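Local coordinates for uncharacterized lipoprotein GfcB (Escherichia coli K12, PDB 2IN5), which is of unknown function but, as a membrane lipoprotein related to YjbF, probably takes part in making or exporting group 4 capsule polysaccharide, at residues A[14-19]-A[46-51]; A[28-33]-A[141-146]; A[74-79]-A[188-193]; A[94-99]-A[107-112]. One frame throughout, in Å; residues are numbered along the deposited sequence.

Contact 1. Residues A[14-19]-A[46-51]; sequences ASLFDN and RIFVVL
The edge of the F48 ring receives F17 CE1 and the methyl L16 CD2, while near the plane of the F17 ring lies the backbone oxygen F48 O. F17 CZ is 3.7 Å from F48 O, F17 CE1 is 4.3 Å from F48 CD2, and L16 CD2 is 4.2 Å from F48 CE2. The slightly positive C-H rim of a phenylalanine suits the negative carbonyl oxygen, a weak electrostatic match and not a hydrogen bond. F17 reaches it because CG stands anti to its own carbonyl carbon (chi1 -69°), which carries the end of the ring nearer the strand than the start of the side chain suggests. Here the last turns of helix 8-18 lie against one side of strand 47-55 in this mostly beta protein; the two short axes run 10.7 Å apart at 150°, nearly antiparallel. F48 and V50, two residues apart, both face the helix, whereas V49 between them turns to the other side, where it meets W61. Branched L16 suits the groove between them: the same CD2 that touches F48 also lies 4.5 Å from V50 CB. V50 also packs on M8 of the second subunit, so this strand reaches the subunit interface.

Contact 2. Residues A[28-33]-A[141-146]; sequences QIQALP and AGRNVL
Q30 and R143 approach each other at a slant, the amide plane of Q30 only 21° from the guanidinium plane of R143, yet it is the aliphatic stem of the arginine that the amide meets. Q30 NE2 stands 3.2 Å from R143 CD and almost as near R143 CG. With CG beside the backbone N (chi1 -58°), the Q30 chain runs extended and delivers the amide across the gap. The same NE2 comes within 3.3 Å of A141 O, but the angle is too poor for a hydrogen bond. The bend of R143 at chi3 turns the guanidinium away from the Q30 amide, leaving CG and CD to face it. Both residues are exposed, which suits long polar chains. A141 and G142 form the two-residue connection between the antiparallel strands 120-140 and 143-156, and their positive phi values (60° and 70°) are consistent with a type I' hairpin turn. Glycine suits such a backbone readily; alanine tolerates it less well, but its methyl here finds an apolar partner. While the other branch of I29 leads away, to F48 of strand 47-55, I29 CG2 packs on A141 CB at 4.0 Å.

Contact 3. Residues A[74-79]-A[188-193]; sequences GRLLKT and IPVEMT
V190 opens the contact on the side of strand 189-194 that faces L76. Its methyl CG2 lies 4.3 Å from L76 CD2, a meeting of branched apolar ends well suited to a buried position where neither residue has a polar group in its side chain to satisfy. V190 also rests on L39 and L41 of strand 36-41, and its backbone is hydrogen-bonded to Q181 of strand 176-182. E191 follows with its side chain on the other side of the strand; it touches R40, and its carboxylate lies close to that of E43, a like charge. M192, deposited as selenomethionine, returns to the side of V190 and reaches farther. Its first torsion (chi1 -58°) sets CG next to the backbone N, and the bend at chi3 (-86°) turns the terminal methyl CE across to the backbone of G74. CE stands 3.1 Å from G74 O, a close approach; this oxygen already accepts a hydrogen bond from Q181 NE2 and a weak one from S179 OG. The same methyl is 4.4 Å from L76 CB, filling the corner between G74 and L76. G74 has positive phi (81°), which favours glycine. Past the leucine, L77 and K78 both face V70 in a classic beta bulge. Strands 75-80 and 189-194 are not neighbours, and their buried side chains face one another near the centre of the chain: interior core packing between distant strands of a strongly curved antiparallel beta structure.

Contact 4. Residues A[94-99]-A[107-112]; sequences QDPLRN and SRWTRD
W109 turns one face of its indole to Q94 and D95, and can be followed outward from CB. That first carbon packs on the proline ring, with W109 CB to P96 CD 3.9 Å. CG stands anti to the backbone N (chi1 177°), sending the ring toward the loop. On the five-membered ring, CD1 has Q94 O over its face at 3.5 Å, and the edge nitrogen NE1 donates to N91 O. Farther out, D95 CB sits over the six-membered ring in a CH-pi contact, 3.6 Å from its centroid and 8° off the normal. The D95 carboxylate, 20° from the ring plane, brings OD1 to 3.5 Å from W109 CE3; the same OD1 is paired with R75 NH2, which probably offsets its charge over the ring. The opposite face carries R111 CD, 3.6 Å above the plane, so the broad indole is sandwiched. Replacing this tryptophan with alanine would probably leave N91 O without its indole donor and open a gap between D95 and R111. R111 NH1 donates a weak hydrogen bond to W109 O. The loop and its 3-10 turn 96-98 thereby lie against strand 108-117, itself paired between strands 86-89 and 120-140; P96 reaches across to F130 of the latter, and L97 packs on R75 of strand 75-80.

Contacts 1 and 2 form one apolar cluster: F48 CE1 meets I29 CD1 at 3.7 Å, and L32 CD1 lies 3.9 Å from F48 CZ, so the successive helices 8-18 and 26-31 share the strand residue F48. Contacts 3 and 4 join through R75, whose side chain starts out away from strand 189-194; its NH2 makes a salt bridge of 2.9 Å to D95 OD1, and its CZ lies 3.4 Å from W109 CZ3. Contact 3 is near the middle of the chain, whereas contacts 1 and 4 lie on opposite sides of that centre, their own centres about 31 Å apart. Contact 4 is nested in the chain segment closed by contact 3.

Contact 1. Residues A[14-19]-A[46-51]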
loop_
_atom_site.group_PDB
_atom_site.type_symbol
_atom_site.label_atom_id
_atom_site.label_comp_id
_atom_site.label_asym_id
_atom_site.label_seq_id
_atom_site.Cartn_x
_atom_site.Cartn_y
_atom_site.Cartn_z
ATOM N N ALA A 14 -1.496 -10.683 12.174
ATOM C CA ALA A 14 -1.740 -10.927 13.595
ATOM C C ALA A 14 -1.468 -12.391 13.912
ATOM O O ALA A 14 -0.777 -12.715 14.881
ATOM C CB ALA A 14 -3.172 -10.574 13.958
ATOM N N SER A 15 -2.010 -13.270 13.082
ATOM C CA SER A 15 -1.822 -14.693 13.266
ATOM C C SER A 15 -0.333 -15.028 13.361
ATOM O O SER A 15 0.082 -15.819 14.210
ATOM C CB SER A 15 -2.464 -15.448 12.106
ATOM O OG SER A 15 -2.290 -16.846 12.254
ATOM N N LEU A 16 0.471 -14.423 12.492
ATOM C CA LEU A 16 1.906 -14.673 12.494
ATOM C C LEU A 16 2.519 -14.355 13.852
ATOM O O LEU A 16 3.309 -15.133 14.390
ATOM C CB LEU A 16 2.591 -13.835 11.418
ATOM C CG LEU A 16 4.120 -13.797 11.495
ATOM C CD1 LEU A 16 4.680 -15.205 11.380
ATOM C CD2 LEU A 16 4.659 -12.913 10.387
ATOM N N PHE A 17 2.152 -13.208 14.406
ATOM C CA PHE A 17 2.676 -12.798 15.698
ATOM C C PHE A 17 1.978 -13.480 16.864
ATOM O O PHE A 17 2.466 -13.430 17.988
ATOM C CB PHE A 17 2.559 -11.285 15.842
ATOM C CG PHE A 17 3.466 -10.525 14.927
ATOM C CD1 PHE A 17 4.846 -10.544 15.123
ATOM C CD2 PHE A 17 2.945 -9.785 13.871
ATOM C CE1 PHE A 17 5.693 -9.836 14.284
ATOM C CE2 PHE A 17 3.785 -9.071 13.022
ATOM C CZ PHE A 17 5.164 -9.096 13.228
ATOM N N ASP A 18 0.841 -14.114 16.595
ATOM C CA ASP A 18 0.085 -14.813 17.630
ATOM C C ASP A 18 0.486 -16.287 17.713
ATOM O O ASP A 18 0.154 -16.974 18.676
ATOM C CB ASP A 18 -1.424 -14.733 17.348
ATOM C CG ASP A 18 -2.010 -13.347 17.605
ATOM O OD1 ASP A 18 -3.237 -13.178 17.410
ATOM O OD2 ASP A 18 -1.259 -12.432 18.003
ATOM N N ASN A 19 1.196 -16.766 16.696
ATOM C CA ASN A 19 1.624 -18.162 16.638
ATOM C C ASN A 19 3.147 -18.291 16.603
ATOM O O ASN A 19 3.686 -19.295 16.128
ATOM C CB ASN A 19 1.018 -18.834 15.395
ATOM C CG ASN A 19 -0.512 -18.811 15.396
ATOM O OD1 ASN A 19 -1.152 -19.151 14.397
ATOM N ND2 ASN A 19 -1.103 -18.415 16.524
ATOM N N ARG A 46 16.261 -5.829 18.425
ATOM C CA ARG A 46 15.833 -6.334 17.134
ATOM C C ARG A 46 14.362 -6.726 17.126
ATOM O O ARG A 46 13.895 -7.417 18.031
ATOM C CB ARG A 46 16.677 -7.548 16.762
ATOM C CG ARG A 46 16.089 -8.375 15.653
ATOM C CD ARG A 46 16.416 -9.845 15.838
ATOM N NE ARG A 46 17.807 -10.146 15.535
ATOM C CZ ARG A 46 18.295 -11.380 15.449
ATOM N NH1 ARG A 46 17.499 -12.425 15.647
ATOM N NH2 ARG A 46 19.574 -11.571 15.146
ATOM N N ILE A 47 13.630 -6.280 16.110
ATOM C CA ILE A 47 12.220 -6.634 15.994
ATOM C C ILE A 47 11.983 -7.261 14.632
ATOM O O ILE A 47 12.679 -6.948 13.661
ATOM C CB ILE A 47 11.281 -5.414 16.136
ATOM C CG1 ILE A 47 11.386 -4.522 14.903
ATOM C CG2 ILE A 47 11.657 -4.603 17.373
ATOM C CD1 ILE A 47 10.316 -3.486 14.831
ATOM N N PHE A 48 10.989 -8.139 14.569
ATOM C CA PHE A 48 10.632 -8.838 13.346
ATOM C C PHE A 48 9.590 -8.045 12.562
ATOM O O PHE A 48 8.556 -7.660 13.106
ATOM C CB PHE A 48 10.073 -10.214 13.688
ATOM C CG PHE A 48 10.042 -11.155 12.528
ATOM C CD1 PHE A 48 11.227 -11.586 11.943
ATOM C CD2 PHE A 48 8.838 -11.608 12.013
ATOM C CE1 PHE A 48 11.215 -12.457 10.858
ATOM C CE2 PHE A 48 8.811 -12.479 10.929
ATOM C CZ PHE A 48 10.005 -12.905 10.352
ATOM N N VAL A 49 9.869 -7.815 11.281
ATOM C CA VAL A 49 8.978 -7.062 10.399
ATOM C C VAL A 49 8.677 -7.907 9.151
ATOM O O VAL A 49 9.520 -8.669 8.697
ATOM C CB VAL A 49 9.648 -5.719 9.999
ATOM C CG1 VAL A 49 8.771 -4.956 9.042
ATOM C CG2 VAL A 49 9.917 -4.885 11.239
ATOM N N VAL A 50 7.477 -7.780 8.602
ATOM C CA VAL A 50 7.103 -8.559 7.434
ATOM C C VAL A 50 6.784 -7.645 6.241
ATOM O O VAL A 50 6.391 -6.495 6.430
ATOM C CB VAL A 50 5.874 -9.456 7.774
ATOM C CG1 VAL A 50 4.686 -8.594 8.147
ATOM C CG2 VAL A 50 5.521 -10.346 6.612
ATOM N N LEU A 51 6.971 -8.138 5.014
ATOM C CA LEU A 51 6.681 -7.327 3.831
ATOM C C LEU A 51 5.225 -7.506 3.500
ATOM O O LEU A 51 4.805 -8.562 3.024
ATOM C CB LEU A 51 7.539 -7.747 2.625
ATOM C CG LEU A 51 7.242 -7.102 1.254
ATOM C CD1 LEU A 51 7.337 -5.573 1.331
ATOM C CD2 LEU A 51 8.236 -7.641 0.234
#

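Contact 2. Residues A[28-33]-A[141-146]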
loop_
_atom_site.group_PDB
_atom_site.type_symbol
_atom_site.label_atom_id
_atom_site.label_comp_id
_atom_site.label_asym_id
_atom_site.label_seq_id
_atom_site.Cartn_x
_atom_site.Cartn_y
_atom_site.Cartn_z
ATOM N N GLN A 28 11.759 -21.901 10.755
ATOM C CA GLN A 28 10.474 -21.275 10.481
ATOM C C GLN A 28 10.629 -20.065 9.561
ATOM O O GLN A 28 9.744 -19.770 8.755
ATOM C CB GLN A 28 9.792 -20.874 11.796
ATOM C CG GLN A 28 8.792 -21.910 12.308
ATOM C CD GLN A 28 9.417 -23.272 12.592
ATOM O OE1 GLN A 28 10.121 -23.451 13.588
ATOM N NE2 GLN A 28 9.164 -24.236 11.710
ATOM N N ILE A 29 11.760 -19.374 9.679
ATOM C CA ILE A 29 12.045 -18.208 8.850
ATOM C C ILE A 29 12.091 -18.635 7.379
ATOM O O ILE A 29 11.401 -18.066 6.536
ATOM C CB ILE A 29 13.411 -17.557 9.231
ATOM C CG1 ILE A 29 13.372 -17.034 10.672
ATOM C CG2 ILE A 29 13.745 -16.422 8.263
ATOM C CD1 ILE A 29 12.324 -15.963 10.926
ATOM N N GLN A 30 12.900 -19.643 7.074
ATOM C CA GLN A 30 13.016 -20.117 5.703
ATOM C C GLN A 30 11.712 -20.740 5.223
ATOM O O GLN A 30 11.526 -20.967 4.025
ATOM C CB GLN A 30 14.149 -21.135 5.590
ATOM C CG GLN A 30 15.504 -20.603 6.026
ATOM C CD GLN A 30 16.580 -21.664 5.960
ATOM O OE1 GLN A 30 16.449 -22.732 6.563
ATOM N NE2 GLN A 30 17.654 -21.379 5.226
ATOM N N ALA A 31 10.808 -21.008 6.160
ATOM C CA ALA A 31 9.518 -21.602 5.822
ATOM C C ALA A 31 8.463 -20.535 5.501
ATOM O O ALA A 31 7.434 -20.839 4.894
ATOM C CB ALA A 31 9.038 -22.502 6.967
ATOM N N LEU A 32 8.703 -19.292 5.917
ATOM C CA LEU A 32 7.747 -18.228 5.616
ATOM C C LEU A 32 7.789 -17.975 4.110
ATOM O O LEU A 32 8.854 -17.760 3.528
ATOM C CB LEU A 32 8.072 -16.958 6.397
ATOM C CG LEU A 32 7.769 -17.067 7.898
ATOM C CD1 LEU A 32 8.101 -15.758 8.573
ATOM C CD2 LEU A 32 6.307 -17.414 8.131
ATOM N N PRO A 33 6.616 -18.017 3.460
ATOM C CA PRO A 33 6.481 -17.808 2.017
ATOM C C PRO A 33 6.813 -16.399 1.524
ATOM O O PRO A 33 7.190 -16.217 0.364
ATOM C CB PRO A 33 5.036 -18.217 1.752
ATOM C CG PRO A 33 4.344 -17.787 3.004
ATOM C CD PRO A 33 5.300 -18.179 4.105
ATOM N N ALA A 141 19.721 -16.325 8.590
ATOM C CA ALA A 141 18.724 -17.384 8.654
ATOM C C ALA A 141 19.417 -18.714 8.393
ATOM O O ALA A 141 18.865 -19.600 7.738
ATOM C CB ALA A 141 17.626 -17.146 7.624
ATOM N N GLY A 142 20.647 -18.823 8.893
ATOM C CA GLY A 142 21.419 -20.042 8.748
ATOM C C GLY A 142 21.917 -20.371 7.359
ATOM O O GLY A 142 22.142 -21.534 7.032
ATOM N N ARG A 143 22.091 -19.356 6.529
ATOM C CA ARG A 143 22.579 -19.578 5.182
ATOM C C ARG A 143 23.651 -18.565 4.856
ATOM O O ARG A 143 23.646 -17.442 5.367
ATOM C CB ARG A 143 21.448 -19.454 4.171
ATOM C CG ARG A 143 20.644 -20.710 3.966
ATOM C CD ARG A 143 19.593 -20.462 2.895
ATOM N NE ARG A 143 20.173 -19.742 1.760
ATOM C CZ ARG A 143 21.085 -20.250 0.937
ATOM N NH1 ARG A 143 21.559 -19.515 -0.060
ATOM N NH2 ARG A 143 21.507 -21.500 1.099
ATOM N N ASN A 144 24.575 -18.974 4.000
ATOM C CA ASN A 144 25.651 -18.103 3.596
ATOM C C ASN A 144 25.289 -17.327 2.347
ATOM O O ASN A 144 24.623 -17.842 1.447
ATOM C CB ASN A 144 26.918 -18.904 3.330
ATOM C CG ASN A 144 27.624 -19.288 4.593
ATOM O OD1 ASN A 144 27.458 -18.639 5.625
ATOM N ND2 ASN A 144 28.435 -20.334 4.522
ATOM N N VAL A 145 25.726 -16.075 2.308
ATOM C CA VAL A 145 25.482 -15.220 1.157
ATOM C C VAL A 145 26.699 -14.321 0.898
ATOM O O VAL A 145 27.175 -13.619 1.796
ATOM C CB VAL A 145 24.183 -14.368 1.344
ATOM C CG1 VAL A 145 24.263 -13.535 2.604
ATOM C CG2 VAL A 145 23.956 -13.487 0.127
ATOM N N LEU A 146 27.216 -14.398 -0.328
ATOM C CA LEU A 146 28.363 -13.595 -0.745
ATOM C C LEU A 146 27.837 -12.232 -1.110
ATOM O O LEU A 146 26.942 -12.116 -1.942
ATOM C CB LEU A 146 29.048 -14.199 -1.970
ATOM C CG LEU A 146 29.886 -15.449 -1.731
ATOM C CD1 LEU A 146 30.526 -15.898 -3.042
ATOM C CD2 LEU A 146 30.956 -15.134 -0.709
#

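Contact 3. Residues A[74-79]-A[188-193]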
loop_
_atom_site.group_PDB
_atom_site.type_symbol
_atom_site.label_atom_id
_atom_site.label_comp_id
_atom_site.label_asym_id
_atom_site.label_seq_id
_atom_site.Cartn_x
_atom_site.Cartn_y
_atom_site.Cartn_z
ATOM N N GLY A 74 16.923 -1.942 0.293
ATOM C CA GLY A 74 17.675 -1.612 1.493
ATOM C C GLY A 74 17.720 -0.153 1.896
ATOM O O GLY A 74 18.103 0.161 3.027
ATOM N N ARG A 75 17.346 0.735 0.976
ATOM C CA ARG A 75 17.351 2.168 1.248
ATOM C C ARG A 75 16.072 2.579 1.953
ATOM O O ARG A 75 14.971 2.254 1.502
ATOM C CB ARG A 75 17.466 2.975 -0.053
ATOM C CG ARG A 75 17.507 4.486 0.169
ATOM C CD ARG A 75 18.817 4.915 0.812
ATOM N NE ARG A 75 19.907 4.909 -0.151
ATOM C CZ ARG A 75 21.157 5.284 0.111
ATOM N NH1 ARG A 75 21.502 5.697 1.323
ATOM N NH2 ARG A 75 22.064 5.260 -0.860
ATOM N N LEU A 76 16.217 3.303 3.053
ATOM C CA LEU A 76 15.059 3.770 3.801
ATOM C C LEU A 76 14.541 5.048 3.146
ATOM O O LEU A 76 15.278 6.035 3.009
ATOM C CB LEU A 76 15.440 4.044 5.252
ATOM C CG LEU A 76 14.233 4.371 6.125
ATOM C CD1 LEU A 76 13.267 3.185 6.142
ATOM C CD2 LEU A 76 14.703 4.703 7.523
ATOM N N LEU A 77 13.277 5.006 2.737
ATOM C CA LEU A 77 12.632 6.134 2.082
ATOM C C LEU A 77 11.543 6.811 2.908
ATOM O O LEU A 77 11.258 7.994 2.713
ATOM C CB LEU A 77 12.027 5.685 0.760
ATOM C CG LEU A 77 13.026 5.125 -0.253
ATOM C CD1 LEU A 77 12.254 4.490 -1.377
ATOM C CD2 LEU A 77 13.962 6.229 -0.767
ATOM N N LYS A 78 10.925 6.073 3.824
ATOM C CA LYS A 78 9.866 6.652 4.638
ATOM C C LYS A 78 9.443 5.715 5.762
ATOM O O LYS A 78 9.491 4.500 5.605
ATOM C CB LYS A 78 8.664 6.971 3.741
ATOM C CG LYS A 78 7.514 7.702 4.415
ATOM C CD LYS A 78 6.293 7.731 3.510
ATOM C CE LYS A 78 5.063 8.244 4.244
ATOM N NZ LYS A 78 3.800 7.728 3.613
ATOM N N THR A 79 9.053 6.282 6.897
ATOM C CA THR A 79 8.583 5.485 8.029
ATOM C C THR A 79 7.278 6.076 8.552
ATOM O O THR A 79 7.008 7.265 8.376
ATOM C CB THR A 79 9.605 5.422 9.201
ATOM O OG1 THR A 79 9.868 6.741 9.700
ATOM C CG2 THR A 79 10.907 4.774 8.743
ATOM N N ILE A 188 19.825 8.936 14.347
ATOM C CA ILE A 188 18.913 7.795 14.427
ATOM C C ILE A 188 19.301 6.606 13.541
ATOM O O ILE A 188 18.662 6.329 12.522
ATOM C CB ILE A 188 17.474 8.205 14.098
ATOM C CG1 ILE A 188 17.046 9.354 15.010
ATOM C CG2 ILE A 188 16.535 7.019 14.313
ATOM C CD1 ILE A 188 15.662 9.901 14.702
ATOM N N PRO A 189 20.338 5.859 13.953
ATOM C CA PRO A 189 20.818 4.700 13.204
ATOM C C PRO A 189 19.784 3.604 13.035
ATOM O O PRO A 189 19.047 3.262 13.960
ATOM C CB PRO A 189 22.049 4.267 13.996
ATOM C CG PRO A 189 21.702 4.650 15.390
ATOM C CD PRO A 189 21.063 5.998 15.229
ATOM N N VAL A 190 19.744 3.067 11.824
ATOM C CA VAL A 190 18.812 2.023 11.463
ATOM C C VAL A 190 19.579 0.839 10.896
ATOM O O VAL A 190 20.466 1.007 10.059
ATOM C CB VAL A 190 17.818 2.540 10.402
ATOM C CG1 VAL A 190 16.840 1.448 10.014
ATOM C CG2 VAL A 190 17.082 3.752 10.936
ATOM N N GLU A 191 19.243 -0.358 11.366
ATOM C CA GLU A 191 19.889 -1.585 10.899
ATOM C C GLU A 191 18.813 -2.512 10.370
ATOM O O GLU A 191 17.808 -2.743 11.040
ATOM C CB GLU A 191 20.632 -2.279 12.046
ATOM C CG GLU A 191 21.813 -1.512 12.615
ATOM C CD GLU A 191 22.503 -2.273 13.739
ATOM O OE1 GLU A 191 22.892 -3.445 13.518
ATOM O OE2 GLU A 191 22.662 -1.700 14.845
HETATM N N MSE A 192 19.019 -3.040 9.170
HETATM C CA MSE A 192 18.046 -3.944 8.577
HETATM C C MSE A 192 18.706 -5.177 7.976
HETATM O O MSE A 192 19.709 -5.071 7.269
HETATM C CB MSE A 192 17.248 -3.223 7.496
HETATM C CG MSE A 192 16.525 -1.994 8.002
HETATM SE SE MSE A 192 15.337 -1.254 6.676
HETATM C CE MSE A 192 16.653 -0.169 5.767
ATOM N N THR A 193 18.138 -6.342 8.273
ATOM C CA THR A 193 18.644 -7.604 7.754
ATOM C C THR A 193 17.480 -8.294 7.052
ATOM O O THR A 193 16.461 -8.598 7.669
ATOM C CB THR A 193 19.207 -8.507 8.886
ATOM O OG1 THR A 193 20.311 -7.849 9.517
ATOM C CG2 THR A 193 19.704 -9.833 8.318
#

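Contact 4. Residues A[94-99]-A[107-112]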
loop_
_atom_site.group_PDB
_atom_site.type_symbol
_atom_site.label_atom_id
_atom_site.label_comp_id
_atom_site.label_asym_id
_atom_site.label_seq_id
_atom_site.Cartn_x
_atom_site.Cartn_y
_atom_site.Cartn_z
ATOM N N GLN A 94 17.456 8.356 -8.447
ATOM C CA GLN A 94 18.868 8.430 -8.823
ATOM C C GLN A 94 19.757 7.717 -7.803
ATOM O O GLN A 94 20.980 7.858 -7.819
ATOM C CB GLN A 94 19.296 9.898 -8.928
ATOM C CG GLN A 94 20.042 10.260 -10.211
ATOM C CD GLN A 94 19.346 9.736 -11.457
ATOM O OE1 GLN A 94 18.119 9.834 -11.591
ATOM N NE2 GLN A 94 20.127 9.178 -12.382
ATOM N N ASP A 95 19.148 6.965 -6.897
ATOM C CA ASP A 95 19.929 6.249 -5.901
ATOM C C ASP A 95 20.601 5.049 -6.563
ATOM O O ASP A 95 19.946 4.239 -7.208
ATOM C CB ASP A 95 19.027 5.811 -4.747
ATOM C CG ASP A 95 19.737 4.908 -3.752
ATOM O OD1 ASP A 95 20.972 5.035 -3.573
ATOM O OD2 ASP A 95 19.039 4.079 -3.134
ATOM N N PRO A 96 21.928 4.936 -6.418
ATOM C CA PRO A 96 22.686 3.824 -7.012
ATOM C C PRO A 96 22.188 2.429 -6.635
ATOM O O PRO A 96 22.355 1.482 -7.398
ATOM C CB PRO A 96 24.126 4.095 -6.564
ATOM C CG PRO A 96 23.986 4.982 -5.376
ATOM C CD PRO A 96 22.815 5.858 -5.691
ATOM N N LEU A 97 21.569 2.314 -5.463
ATOM C CA LEU A 97 21.027 1.047 -5.019
ATOM C C LEU A 97 19.893 0.591 -5.917
ATOM O O LEU A 97 19.417 -0.538 -5.794
ATOM C CB LEU A 97 20.530 1.158 -3.584
ATOM C CG LEU A 97 21.643 1.360 -2.557
ATOM C CD1 LEU A 97 21.039 1.651 -1.193
ATOM C CD2 LEU A 97 22.509 0.110 -2.512
ATOM N N ARG A 98 19.437 1.455 -6.819
ATOM C CA ARG A 98 18.359 1.043 -7.718
ATOM C C ARG A 98 18.895 0.009 -8.694
ATOM O O ARG A 98 18.134 -0.743 -9.288
ATOM C CB ARG A 98 17.771 2.237 -8.477
ATOM C CG ARG A 98 16.907 3.144 -7.619
ATOM C CD ARG A 98 16.211 4.209 -8.441
ATOM N NE ARG A 98 14.767 3.997 -8.461
ATOM C CZ ARG A 98 14.151 3.120 -9.242
ATOM N NH1 ARG A 98 14.854 2.373 -10.085
ATOM N NH2 ARG A 98 12.835 2.969 -9.162
ATOM N N ASN A 99 20.212 -0.010 -8.859
ATOM C CA ASN A 99 20.878 -0.980 -9.722
ATOM C C ASN A 99 22.163 -1.347 -8.979
ATOM O O ASN A 99 23.266 -1.030 -9.419
ATOM C CB ASN A 99 21.204 -0.367 -11.085
ATOM C CG ASN A 99 21.510 -1.423 -12.140
ATOM O OD1 ASN A 99 22.178 -2.426 -11.858
ATOM N ND2 ASN A 99 21.025 -1.201 -13.363
ATOM N N SER A 107 30.451 6.117 -7.187
ATOM C CA SER A 107 29.089 6.560 -7.488
ATOM C C SER A 107 28.661 7.655 -6.517
ATOM O O SER A 107 28.974 7.601 -5.328
ATOM C CB SER A 107 28.101 5.392 -7.399
ATOM O OG SER A 107 28.256 4.488 -8.473
ATOM N N ARG A 108 27.941 8.646 -7.024
ATOM C CA ARG A 108 27.508 9.739 -6.178
ATOM C C ARG A 108 25.998 9.897 -6.253
ATOM O O ARG A 108 25.351 9.357 -7.149
ATOM C CB ARG A 108 28.228 11.036 -6.588
ATOM C CG ARG A 108 29.760 10.882 -6.659
ATOM C CD ARG A 108 30.536 12.168 -6.324
ATOM N NE ARG A 108 30.150 13.314 -7.146
ATOM C CZ ARG A 108 30.710 14.523 -7.069
ATOM N NH1 ARG A 108 31.694 14.755 -6.205
ATOM N NH2 ARG A 108 30.277 15.511 -7.848
ATOM N N TRP A 109 25.436 10.606 -5.283
ATOM C CA TRP A 109 23.998 10.837 -5.250
ATOM C C TRP A 109 23.697 12.019 -4.360
ATOM O O TRP A 109 24.263 12.163 -3.279
ATOM C CB TRP A 109 23.263 9.599 -4.737
ATOM C CG TRP A 109 21.775 9.776 -4.610
ATOM C CD1 TRP A 109 20.958 10.466 -5.451
ATOM C CD2 TRP A 109 20.926 9.194 -3.616
ATOM N NE1 TRP A 109 19.650 10.347 -5.049
ATOM C CE2 TRP A 109 19.602 9.568 -3.924
ATOM C CE3 TRP A 109 21.157 8.387 -2.497
ATOM C CZ2 TRP A 109 18.507 9.160 -3.154
ATOM C CZ3 TRP A 109 20.068 7.981 -1.730
ATOM C CH2 TRP A 109 18.758 8.369 -2.065
ATOM N N THR A 110 22.807 12.876 -4.834
ATOM C CA THR A 110 22.429 14.061 -4.090
ATOM C C THR A 110 20.919 14.093 -3.926
ATOM O O THR A 110 20.169 13.873 -4.876
ATOM C CB THR A 110 22.930 15.344 -4.808
ATOM O OG1 THR A 110 24.344 15.472 -4.613
ATOM C CG2 THR A 110 22.238 16.586 -4.260
ATOM N N ARG A 111 20.474 14.340 -2.701
ATOM C CA ARG A 111 19.049 14.396 -2.425
ATOM C C ARG A 111 18.802 15.136 -1.125
ATOM O O ARG A 111 19.738 15.448 -0.382
ATOM C CB ARG A 111 18.468 12.977 -2.332
ATOM C CG ARG A 111 18.887 12.177 -1.102
ATOM C CD ARG A 111 20.381 11.937 -1.070
ATOM N NE ARG A 111 20.727 10.880 -0.131
ATOM C CZ ARG A 111 21.947 10.373 0.009
ATOM N NH1 ARG A 111 22.953 10.822 -0.730
ATOM N NH2 ARG A 111 22.161 9.408 0.891
ATOM N N ASP A 112 17.542 15.445 -0.860
ATOM C CA ASP A 112 17.198 16.120 0.379
ATOM C C ASP A 112 16.304 15.158 1.165
ATOM O O ASP A 112 15.629 14.317 0.577
ATOM C CB ASP A 112 16.442 17.434 0.100
ATOM C CG ASP A 112 17.272 18.448 -0.684
ATOM O OD1 ASP A 112 18.386 18.811 -0.239
ATOM O OD2 ASP A 112 16.795 18.895 -1.751
#